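Local coordinates for protein cellulase (Soil metagenome, PDB 5I2U) that probably hydrolyses the beta-1,4-glucosidic bonds of cellulose, as a salt-tolerant TIM-barrel enzyme of glycoside hydrolase family 5, at residues A[93-98]-A[129-134]; A[161-166]-A[197-202]; A[65-70]-A[286-291]. All coordinates share one frame; numbering follows the deposited sequence.

Contact 1: A[93-98]-A[129-134]; sequences GLEIED and FHAHNK
Glu95 OE2 is gripped by two consecutive backbone amides of the opposing loop. The N of His132 reaches Glu95 OE2 at 2.7 Å on its anti lone pair, the one turned away from the other carboxylate oxygen. The N of Asn133 meets Glu95 OE2 at 2.8 Å, nearly in line with the C-O bond and with a straight N-H (165°). A third, weak bond comes from Asn133 ND2, 3.4 Å from Glu95 OE2, whose amide plane stands almost perpendicular to the carboxylate (87°). In the glutamate, a bend at chi2 (-71°) turns the carboxylate toward the amides of His132 and Asn133. Its other oxygen, OE1, is bonded to the hydroxyl of Tyr135, which helps to fix the rotation of the group. With an alanine here the shared acceptor is gone, and the His132 and Asn133 amides would probably be left without their mate and the loop at 132-133 freer to shift. The two loops leave neighbouring strands of the (beta/alpha)8 barrel, 87-93 and 124-130, at their C-terminal ends, where TIM-barrel enzymes place their active sites. The last parallel bridge of this strand pair joins Gly93 to His130, and Leu94 N donates to His130 O (3.0 Å) from well above the carbonyl plane. Beyond the sheet, Leu94 swings over Phe129: its CG rests on one face of the ring, 3.8 Å from the centroid, while CD1 comes to 3.5 Å from Phe129 CZ. Leu94 CB packs against the Ala131 methyl at 3.8 Å. His130 CB touches the backbone of Gly93, while the ND1 of the same histidine is held by Asp128.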
loop_
_atom_site.group_PDB
_atom_site.type_symbol
_atom_site.label_atom_id
_atom_site.label_comp_id
_atom_site.label_asym_id
_atom_site.label_seq_id
_atom_site.Cartn_x
_atom_site.Cartn_y
_atom_site.Cartn_z
ATOM N N GLY A 93 -9.942 -3.920 -5.862
ATOM C CA GLY A 93 -11.238 -3.923 -5.212
ATOM C C GLY A 93 -11.911 -5.260 -5.079
ATOM O O GLY A 93 -12.098 -5.970 -6.073
ATOM N N LEU A 94 -12.262 -5.592 -3.836
ATOM C CA LEU A 94 -13.093 -6.757 -3.525
ATOM C C LEU A 94 -14.506 -6.361 -3.081
ATOM O O LEU A 94 -15.268 -7.218 -2.678
ATOM C CB LEU A 94 -12.403 -7.623 -2.454
ATOM C CG LEU A 94 -11.449 -8.749 -2.897
ATOM C CD1 LEU A 94 -12.135 -10.014 -3.396
ATOM C CD2 LEU A 94 -10.434 -8.212 -3.900
ATOM N N GLU A 95 -14.820 -5.065 -3.124
ATOM C CA GLU A 95 -16.111 -4.517 -2.712
ATOM C C GLU A 95 -16.529 -3.542 -3.794
ATOM O O GLU A 95 -15.707 -3.161 -4.627
ATOM C CB GLU A 95 -16.042 -3.749 -1.362
ATOM C CG GLU A 95 -15.053 -4.278 -0.335
ATOM C CD GLU A 95 -15.436 -5.603 0.302
ATOM O OE1 GLU A 95 -16.366 -6.284 -0.165
ATOM O OE2 GLU A 95 -14.810 -5.952 1.323
ATOM N N ILE A 96 -17.799 -3.133 -3.759
ATOM C CA ILE A 96 -18.377 -2.204 -4.737
ATOM C C ILE A 96 -18.539 -2.959 -6.073
ATOM O O ILE A 96 -17.887 -3.982 -6.300
ATOM C CB ILE A 96 -17.552 -0.879 -4.890
ATOM C CG1 ILE A 96 -17.282 -0.234 -3.516
ATOM C CG2 ILE A 96 -18.274 0.124 -5.789
ATOM C CD1 ILE A 96 -16.189 0.821 -3.507
ATOM N N GLU A 97 -19.473 -2.487 -6.896
ATOM C CA GLU A 97 -19.823 -3.094 -8.175
ATOM C C GLU A 97 -18.583 -3.346 -9.029
ATOM O O GLU A 97 -17.653 -2.541 -9.040
ATOM C CB GLU A 97 -20.791 -2.173 -8.952
ATOM C CG GLU A 97 -22.246 -2.157 -8.467
ATOM C CD GLU A 97 -22.520 -1.226 -7.293
ATOM O OE1 GLU A 97 -21.593 -0.896 -6.526
ATOM O OE2 GLU A 97 -23.684 -0.814 -7.120
ATOM N N ASP A 98 -18.581 -4.471 -9.737
ATOM C CA ASP A 98 -17.518 -4.846 -10.693
ATOM C C ASP A 98 -16.155 -5.242 -10.049
ATOM O O ASP A 98 -15.107 -5.234 -10.704
ATOM C CB ASP A 98 -17.348 -3.728 -11.744
ATOM C CG ASP A 98 -17.095 -4.256 -13.133
ATOM O OD1 ASP A 98 -17.456 -5.424 -13.417
ATOM O OD2 ASP A 98 -16.504 -3.493 -13.945
ATOM N N PHE A 129 -5.119 -6.729 -2.062
ATOM C CA PHE A 129 -6.395 -7.399 -2.031
ATOM C C PHE A 129 -7.274 -6.463 -1.256
ATOM O O PHE A 129 -7.330 -6.511 -0.026
ATOM C CB PHE A 129 -6.200 -8.741 -1.320
ATOM C CG PHE A 129 -7.336 -9.687 -1.461
ATOM C CD1 PHE A 129 -7.470 -10.460 -2.609
ATOM C CD2 PHE A 129 -8.255 -9.836 -0.422
ATOM C CE1 PHE A 129 -8.515 -11.359 -2.731
ATOM C CE2 PHE A 129 -9.302 -10.728 -0.531
ATOM C CZ PHE A 129 -9.436 -11.492 -1.692
ATOM N N HIS A 130 -7.939 -5.579 -1.994
ATOM C CA HIS A 130 -8.541 -4.384 -1.439
ATOM C C HIS A 130 -9.953 -4.672 -0.907
ATOM O O HIS A 130 -10.971 -4.304 -1.512
ATOM C CB HIS A 130 -8.510 -3.260 -2.477
ATOM C CG HIS A 130 -8.612 -1.887 -1.887
ATOM N ND1 HIS A 130 -7.513 -1.175 -1.454
ATOM C CD2 HIS A 130 -9.678 -1.084 -1.692
ATOM C CE1 HIS A 130 -7.900 0.002 -1.006
ATOM N NE2 HIS A 130 -9.213 0.081 -1.135
ATOM N N ALA A 131 -9.974 -5.336 0.245
ATOM C CA ALA A 131 -11.170 -5.827 0.892
ATOM C C ALA A 131 -11.363 -5.140 2.231
ATOM O O ALA A 131 -10.383 -4.766 2.897
ATOM C CB ALA A 131 -11.036 -7.325 1.128
ATOM N N HIS A 132 -12.628 -4.984 2.611
ATOM C CA HIS A 132 -13.029 -4.713 3.998
ATOM C C HIS A 132 -13.521 -5.988 4.683
ATOM O O HIS A 132 -13.140 -6.268 5.823
ATOM C CB HIS A 132 -14.144 -3.671 4.068
ATOM C CG HIS A 132 -13.721 -2.294 3.660
ATOM N ND1 HIS A 132 -12.708 -1.605 4.295
ATOM C CD2 HIS A 132 -14.205 -1.461 2.708
ATOM C CE1 HIS A 132 -12.574 -0.415 3.735
ATOM N NE2 HIS A 132 -13.470 -0.301 2.772
ATOM N N ASN A 133 -14.381 -6.739 3.994
ATOM C CA ASN A 133 -14.886 -8.009 4.517
ATOM C C ASN A 133 -13.830 -9.109 4.382
ATOM O O ASN A 133 -12.806 -8.920 3.720
ATOM C CB ASN A 133 -16.190 -8.405 3.823
ATOM C CG ASN A 133 -17.308 -7.421 4.096
ATOM O OD1 ASN A 133 -17.832 -7.367 5.209
ATOM N ND2 ASN A 133 -17.663 -6.611 3.095
ATOM N N LYS A 134 -14.099 -10.244 5.024
ATOM C CA LYS A 134 -13.193 -11.392 5.032
ATOM C C LYS A 134 -13.515 -12.365 3.893
ATOM O O LYS A 134 -14.614 -12.922 3.848
ATOM C CB LYS A 134 -13.293 -12.115 6.380
ATOM C CG LYS A 134 -12.140 -13.073 6.626
ATOM C CD LYS A 134 -12.267 -13.778 7.960
ATOM C CE LYS A 134 -13.174 -14.986 7.844
ATOM N NZ LYS A 134 -13.656 -15.351 9.188
#

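Contact 2: A[161-166]-A[197-202]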
loop_
_atom_site.group_PDB
_atom_site.type_symbol
_atom_site.label_atom_id
_atom_site.label_comp_id
_atom_site.label_asym_id
_atom_site.label_seq_id
_atom_site.Cartn_x
_atom_site.Cartn_y
_atom_site.Cartn_z
ATOM N N TRP A 161 -4.957 -8.072 2.989
ATOM C CA TRP A 161 -6.291 -7.629 3.380
ATOM C C TRP A 161 -6.235 -6.142 3.699
ATOM O O TRP A 161 -5.817 -5.751 4.802
ATOM C CB TRP A 161 -6.774 -8.430 4.593
ATOM C CG TRP A 161 -8.198 -8.214 4.978
ATOM C CD1 TRP A 161 -9.057 -7.256 4.510
ATOM C CD2 TRP A 161 -8.924 -8.960 5.951
ATOM N NE1 TRP A 161 -10.271 -7.364 5.128
ATOM C CE2 TRP A 161 -10.224 -8.403 6.019
ATOM C CE3 TRP A 161 -8.605 -10.044 6.775
ATOM C CZ2 TRP A 161 -11.217 -8.907 6.871
ATOM C CZ3 TRP A 161 -9.589 -10.543 7.633
ATOM C CH2 TRP A 161 -10.880 -9.971 7.674
ATOM N N ASN A 162 -6.658 -5.330 2.727
ATOM C CA ASN A 162 -6.531 -3.872 2.806
ATOM C C ASN A 162 -6.884 -3.289 4.174
ATOM O O ASN A 162 -6.017 -2.799 4.887
ATOM C CB ASN A 162 -7.394 -3.214 1.737
ATOM C CG ASN A 162 -7.536 -1.705 1.931
ATOM O OD1 ASN A 162 -6.563 -1.016 2.218
ATOM N ND2 ASN A 162 -8.739 -1.207 1.808
ATOM N N GLU A 163 -8.162 -3.359 4.525
ATOM C CA GLU A 163 -8.665 -2.703 5.714
ATOM C C GLU A 163 -9.763 -3.559 6.313
ATOM O O GLU A 163 -10.937 -3.377 5.998
ATOM C CB GLU A 163 -9.199 -1.303 5.370
ATOM C CG GLU A 163 -8.145 -0.211 5.366
ATOM C CD GLU A 163 -8.716 1.179 5.144
ATOM O OE1 GLU A 163 -9.908 1.336 4.841
ATOM O OE2 GLU A 163 -7.945 2.140 5.251
ATOM N N PRO A 164 -9.379 -4.522 7.165
ATOM C CA PRO A 164 -10.386 -5.178 7.974
ATOM C C PRO A 164 -11.055 -4.120 8.863
ATOM O O PRO A 164 -10.348 -3.302 9.465
ATOM C CB PRO A 164 -9.590 -6.187 8.810
ATOM C CG PRO A 164 -8.213 -6.234 8.237
ATOM C CD PRO A 164 -8.010 -4.973 7.466
ATOM N N ASP A 165 -12.389 -4.104 8.890
ATOM C CA ASP A 165 -13.135 -3.150 9.731
ATOM C C ASP A 165 -13.565 -3.786 11.076
ATOM O O ASP A 165 -12.792 -3.746 12.042
ATOM C CB ASP A 165 -14.303 -2.441 8.984
ATOM C CG ASP A 165 -15.164 -3.381 8.128
ATOM O OD1 ASP A 165 -15.240 -4.603 8.422
ATOM O OD2 ASP A 165 -15.778 -2.880 7.165
ATOM N N TYR A 166 -14.750 -4.398 11.128
ATOM C CA TYR A 166 -15.366 -4.816 12.394
ATOM C C TYR A 166 -15.118 -6.320 12.617
ATOM O O TYR A 166 -15.944 -7.185 12.282
ATOM C CB TYR A 166 -16.853 -4.450 12.395
ATOM C CG TYR A 166 -17.119 -3.037 11.897
ATOM C CD1 TYR A 166 -16.941 -1.927 12.731
ATOM C CD2 TYR A 166 -17.537 -2.812 10.582
ATOM C CE1 TYR A 166 -17.191 -0.633 12.271
ATOM C CE2 TYR A 166 -17.785 -1.531 10.114
ATOM C CZ TYR A 166 -17.612 -0.444 10.961
ATOM O OH TYR A 166 -17.849 0.821 10.474
ATOM N N PRO A 197 -7.651 -4.930 12.396
ATOM C CA PRO A 197 -9.003 -4.361 12.460
ATOM C C PRO A 197 -9.051 -2.855 12.703
ATOM O O PRO A 197 -8.048 -2.244 13.103
ATOM C CB PRO A 197 -9.672 -5.126 13.619
ATOM C CG PRO A 197 -8.813 -6.310 13.872
ATOM C CD PRO A 197 -7.427 -5.905 13.479
ATOM N N HIS A 198 -10.221 -2.287 12.432
ATOM C CA HIS A 198 -10.447 -0.846 12.452
ATOM C C HIS A 198 -9.513 -0.123 11.484
ATOM O O HIS A 198 -8.832 0.831 11.850
ATOM C CB HIS A 198 -10.381 -0.287 13.886
ATOM C CG HIS A 198 -11.503 -0.761 14.753
ATOM N ND1 HIS A 198 -11.343 -1.729 15.719
ATOM C CD2 HIS A 198 -12.814 -0.420 14.777
ATOM C CE1 HIS A 198 -12.503 -1.957 16.307
ATOM N NE2 HIS A 198 -13.412 -1.173 15.757
ATOM N N TRP A 199 -9.511 -0.593 10.239
ATOM C CA TRP A 199 -8.813 0.059 9.127
ATOM C C TRP A 199 -7.320 0.165 9.390
ATOM O O TRP A 199 -6.717 1.219 9.207
ATOM C CB TRP A 199 -9.477 1.421 8.833
ATOM C CG TRP A 199 -10.959 1.254 8.689
ATOM C CD1 TRP A 199 -11.620 0.768 7.596
ATOM C CD2 TRP A 199 -11.961 1.485 9.695
ATOM N NE1 TRP A 199 -12.969 0.729 7.838
ATOM C CE2 TRP A 199 -13.209 1.162 9.119
ATOM C CE3 TRP A 199 -11.926 1.959 11.015
ATOM C CZ2 TRP A 199 -14.416 1.290 9.817
ATOM C CZ3 TRP A 199 -13.125 2.092 11.715
ATOM C CH2 TRP A 199 -14.359 1.755 11.111
ATOM N N ASP A 200 -6.737 -0.950 9.825
ATOM C CA ASP A 200 -5.326 -1.022 10.213
ATOM C C ASP A 200 -4.947 0.023 11.284
ATOM O O ASP A 200 -3.920 0.698 11.164
ATOM C CB ASP A 200 -4.410 -0.921 8.994
ATOM C CG ASP A 200 -4.904 -1.752 7.823
ATOM O OD1 ASP A 200 -5.151 -2.966 8.011
ATOM O OD2 ASP A 200 -5.049 -1.187 6.713
ATOM N N GLN A 201 -5.788 0.149 12.316
ATOM C CA GLN A 201 -5.489 0.982 13.497
ATOM C C GLN A 201 -5.183 0.175 14.764
ATOM O O GLN A 201 -4.598 0.712 15.695
ATOM C CB GLN A 201 -6.645 1.940 13.781
ATOM C CG GLN A 201 -6.868 2.991 12.697
ATOM C CD GLN A 201 -8.187 3.723 12.840
ATOM O OE1 GLN A 201 -8.778 3.755 13.919
ATOM N NE2 GLN A 201 -8.670 4.294 11.743
ATOM N N ASP A 202 -5.529 -1.114 14.793
ATOM C CA ASP A 202 -5.388 -1.927 16.010
ATOM C C ASP A 202 -4.054 -2.658 16.101
ATOM O O ASP A 202 -4.014 -3.860 16.330
ATOM C CB ASP A 202 -6.554 -2.911 16.132
ATOM C CG ASP A 202 -7.878 -2.213 16.291
ATOM O OD1 ASP A 202 -7.872 -1.005 16.590
ATOM O OD2 ASP A 202 -8.935 -2.861 16.116
HETATM O O HOH W 1 -15.221 -0.121 6.219
#
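Tyr166 and Trp199 share one first torsion, CG anti to the carbonyl carbon (chi1 -46° and -51°), and this brings their rings together across the contact. The edge of the Trp199 six-membered ring is presented to the Tyr166 face, offset, with planes 85° apart, and Trp199 CZ2 comes to 3.5 Å from Tyr166 OH. Segment 161-166 carries the Asn-Glu-Pro sequence after the fourth barrel strand, which in family 5 glycoside hydrolases holds the acid/base glutamate, consistent with Glu163 in that role. Facing it, His198, Trp199 and Asp200 form a turn with left-handed helical backbone angles. Two of its amides cross the contact: Trp199 N donates to Pro164 O (2.9 Å), and His198 N meets Asp165 O (3.0 Å) in the carbonyl plane, on a lone pair. Trp199 also flanks the glutamate, with CD1 3.3 Å from Glu163 OE1 at the indole edge; Glu163 OE2 is bonded to His222. Asp165 O stands over one face of the His198 imidazole, whose ND1 donates to Asp202 OD2 in the ring plane. One water bridges the segments, accepting from Trp199 NE1 at 2.9 Å and donating to Asp165 OD2 at 3.0 Å.

Contact 3: A[65-70]-A[286-291]. With GOL (glycerol), chain F.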
loop_
_atom_site.group_PDB
_atom_site.type_symbol
_atom_site.label_atom_id
_atom_site.label_comp_id
_atom_site.label_asym_id
_atom_site.label_seq_id
_atom_site.Cartn_x
_atom_site.Cartn_y
_atom_site.Cartn_z
ATOM N N ASN A 65 -11.896 -1.011 -9.697
ATOM C CA ASN A 65 -13.279 -1.018 -10.186
ATOM C C ASN A 65 -13.954 0.375 -10.250
ATOM O O ASN A 65 -15.031 0.501 -10.857
ATOM C CB ASN A 65 -14.154 -2.062 -9.460
ATOM C CG ASN A 65 -14.026 -2.027 -7.937
ATOM O OD1 ASN A 65 -12.952 -1.797 -7.402
ATOM N ND2 ASN A 65 -15.119 -2.334 -7.241
ATOM N N LEU A 66 -13.303 1.401 -9.677
ATOM C CA LEU A 66 -13.759 2.782 -9.748
ATOM C C LEU A 66 -12.967 3.658 -10.705
ATOM O O LEU A 66 -13.543 4.480 -11.410
ATOM C CB LEU A 66 -13.753 3.406 -8.367
ATOM C CG LEU A 66 -14.642 2.726 -7.339
ATOM C CD1 LEU A 66 -14.747 3.586 -6.100
ATOM C CD2 LEU A 66 -16.029 2.441 -7.903
ATOM N N TRP A 67 -11.649 3.501 -10.719
ATOM C CA TRP A 67 -10.774 4.308 -11.570
ATOM C C TRP A 67 -9.838 3.409 -12.368
ATOM O O TRP A 67 -8.615 3.553 -12.279
ATOM C CB TRP A 67 -10.009 5.322 -10.718
ATOM C CG TRP A 67 -10.953 6.132 -9.905
ATOM C CD1 TRP A 67 -11.792 7.108 -10.357
ATOM C CD2 TRP A 67 -11.227 5.985 -8.517
ATOM N NE1 TRP A 67 -12.535 7.606 -9.332
ATOM C CE2 TRP A 67 -12.204 6.945 -8.182
ATOM C CE3 TRP A 67 -10.717 5.168 -7.518
ATOM C CZ2 TRP A 67 -12.685 7.105 -6.878
ATOM C CZ3 TRP A 67 -11.189 5.333 -6.215
ATOM C CH2 TRP A 67 -12.177 6.280 -5.916
ATOM N N PRO A 68 -10.420 2.508 -13.191
ATOM C CA PRO A 68 -9.613 1.594 -13.996
ATOM C C PRO A 68 -8.752 2.244 -15.075
ATOM O O PRO A 68 -7.773 1.630 -15.493
ATOM C CB PRO A 68 -10.654 0.709 -14.666
ATOM C CG PRO A 68 -11.848 1.600 -14.804
ATOM C CD PRO A 68 -11.857 2.352 -13.490
ATOM N N ARG A 69 -9.084 3.451 -15.522
ATOM C CA ARG A 69 -8.332 4.096 -16.604
ATOM C C ARG A 69 -6.860 4.346 -16.253
ATOM O O ARG A 69 -5.989 4.314 -17.131
ATOM C CB ARG A 69 -9.052 5.369 -17.108
ATOM C CG ARG A 69 -8.902 6.641 -16.293
ATOM C CD ARG A 69 -9.921 7.697 -16.738
ATOM N NE ARG A 69 -9.716 8.996 -16.078
ATOM C CZ ARG A 69 -8.933 9.987 -16.520
ATOM N NH1 ARG A 69 -8.229 9.873 -17.650
ATOM N NH2 ARG A 69 -8.851 11.118 -15.823
ATOM N N PHE A 70 -6.563 4.526 -14.969
ATOM C CA PHE A 70 -5.173 4.733 -14.536
ATOM C C PHE A 70 -4.345 3.455 -14.392
ATOM O O PHE A 70 -3.138 3.532 -14.146
ATOM C CB PHE A 70 -5.148 5.526 -13.220
ATOM C CG PHE A 70 -5.816 6.862 -13.318
ATOM C CD1 PHE A 70 -5.267 7.863 -14.113
ATOM C CD2 PHE A 70 -7.000 7.114 -12.647
ATOM C CE1 PHE A 70 -5.892 9.100 -14.235
ATOM C CE2 PHE A 70 -7.628 8.340 -12.763
ATOM C CZ PHE A 70 -7.077 9.335 -13.551
ATOM N N VAL A 286 -4.492 8.022 -6.541
ATOM C CA VAL A 286 -4.323 8.479 -7.925
ATOM C C VAL A 286 -5.635 8.162 -8.626
ATOM O O VAL A 286 -5.824 7.077 -9.179
ATOM C CB VAL A 286 -3.152 7.788 -8.640
ATOM C CG1 VAL A 286 -3.014 8.310 -10.053
ATOM C CG2 VAL A 286 -1.851 7.985 -7.866
ATOM N N SER A 287 -6.536 9.123 -8.557
ATOM C CA SER A 287 -7.914 8.988 -9.013
ATOM C C SER A 287 -8.479 10.407 -9.221
ATOM O O SER A 287 -7.840 11.386 -8.827
ATOM C CB SER A 287 -8.739 8.214 -7.966
ATOM O OG SER A 287 -8.718 8.830 -6.668
ATOM N N ASP A 288 -9.673 10.507 -9.808
ATOM C CA ASP A 288 -10.250 11.791 -10.233
ATOM C C ASP A 288 -11.711 12.033 -9.829
ATOM O O ASP A 288 -12.437 12.770 -10.470
ATOM C CB ASP A 288 -10.060 11.987 -11.748
ATOM C CG ASP A 288 -10.572 10.823 -12.583
ATOM O OD1 ASP A 288 -11.093 9.839 -12.027
ATOM O OD2 ASP A 288 -10.405 10.872 -13.831
ATOM N N LYS A 289 -12.132 11.423 -8.733
ATOM C CA LYS A 289 -13.447 11.682 -8.174
ATOM C C LYS A 289 -13.430 13.103 -7.594
ATOM O O LYS A 289 -12.361 13.623 -7.289
ATOM C CB LYS A 289 -13.735 10.626 -7.110
ATOM C CG LYS A 289 -15.073 10.714 -6.386
ATOM C CD LYS A 289 -15.266 9.430 -5.588
ATOM C CE LYS A 289 -16.422 9.495 -4.601
ATOM N NZ LYS A 289 -16.509 8.239 -3.805
ATOM N N ASN A 290 -14.597 13.732 -7.456
ATOM C CA ASN A 290 -14.697 15.017 -6.745
ATOM C C ASN A 290 -14.612 14.841 -5.234
ATOM O O ASN A 290 -15.585 15.083 -4.497
ATOM C CB ASN A 290 -15.978 15.783 -7.095
ATOM C CG ASN A 290 -16.006 17.170 -6.474
ATOM O OD1 ASN A 290 -14.966 17.789 -6.272
ATOM N ND2 ASN A 290 -17.196 17.650 -6.150
ATOM N N GLU A 291 -13.429 14.448 -4.782
ATOM C CA GLU A 291 -13.130 14.245 -3.360
ATOM C C GLU A 291 -11.708 14.755 -3.112
ATOM O O GLU A 291 -10.848 14.711 -4.009
ATOM C CB GLU A 291 -13.250 12.755 -2.980
ATOM C CG GLU A 291 -12.221 11.869 -3.685
ATOM C CD GLU A 291 -12.406 10.375 -3.502
ATOM O OE1 GLU A 291 -13.143 9.944 -2.592
ATOM O OE2 GLU A 291 -11.793 9.637 -4.306
HETATM C C1 GOL F . -13.224 7.807 -13.792
HETATM O O1 GOL F . -11.853 8.191 -14.009
HETATM C C2 GOL F . -14.028 9.067 -13.471
HETATM O O2 GOL F . -15.195 8.706 -12.716
HETATM C C3 GOL F . -14.358 9.850 -14.753
HETATM O O3 GOL F . -15.095 9.076 -15.724
#
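Ser287 CB sits over one face of the Trp67 indole, a CH-pi contact 3.6 Å from the centroid of the five-membered ring. It forms where the loop after the first strand of the (beta/alpha)8 barrel packs against the loop after the eighth; these strands are neighbours in the closed sheet, which places the contact where the barrel closes. The indole has CG anti to the carbonyl carbon (chi1 -54°), a setting that slides the ring between two aliphatic carbons, for Leu66 CB covers the opposite face. The serine can present its CB because its hydroxyl turns elsewhere, to Ser285 and Ser294. Farther along the indole, Lys289, extended throughout, runs its aliphatic chain past the six-membered ring, with CB and CD both near CZ2. Glu291 OE2, bonded to Ser294, approaches the same corner obliquely. The other half of the contact is ionic. Arg69 and Asp288 both start with CG between the backbone N and the carbonyl carbon (chi1 80° and 53°); the arginine then runs straight from CG to NE, which carries the guanidinium edge to Asp288 OD2. Arg69 NH2 forms the salt bridge, meeting Asp288 OD2 on its anti side at a modelled 2.5 Å that is doubtfully short; Arg69 NE adds a weak bond to Asp288 OD2 at 3.0 Å. Phe70 CZ lies against one face of the guanidinium, and the ring turns CE2 to the Ser287 backbone, 3.8 Å from Ser287 CA. Arg69 also has a second anchor, since its NH1 reaches Ala300 O. A glycerol, probably from the crystallisation liquor, completes the cluster: its O1 accepts from Arg69 NE at 3.1 Å and donates to Asp288 OD1 at 2.7 Å.

All three contacts join loops that follow neighbouring barrel strands: first with eighth in contact 3, second with third in contact 1, fourth with fifth in contact 2. Contacts 1 and 2 adjoin, their centres 13 Å apart, with His132 ND1 3.0 Å from Glu163 O in a probable hydrogen bond. Contact 3 lies 16 Å from contact 1 between centres and is tied to it by Asn65, whose ND2 is 2.8 Å from Glu95 O. Contacts 2 and 3 do not touch, their nearest atoms being about 10 Å apart. Bound glycerol comes within about 3 Å of both the His130 and Glu163 side chains, consistent with a substrate-binding cleft beside contacts 1 and 2.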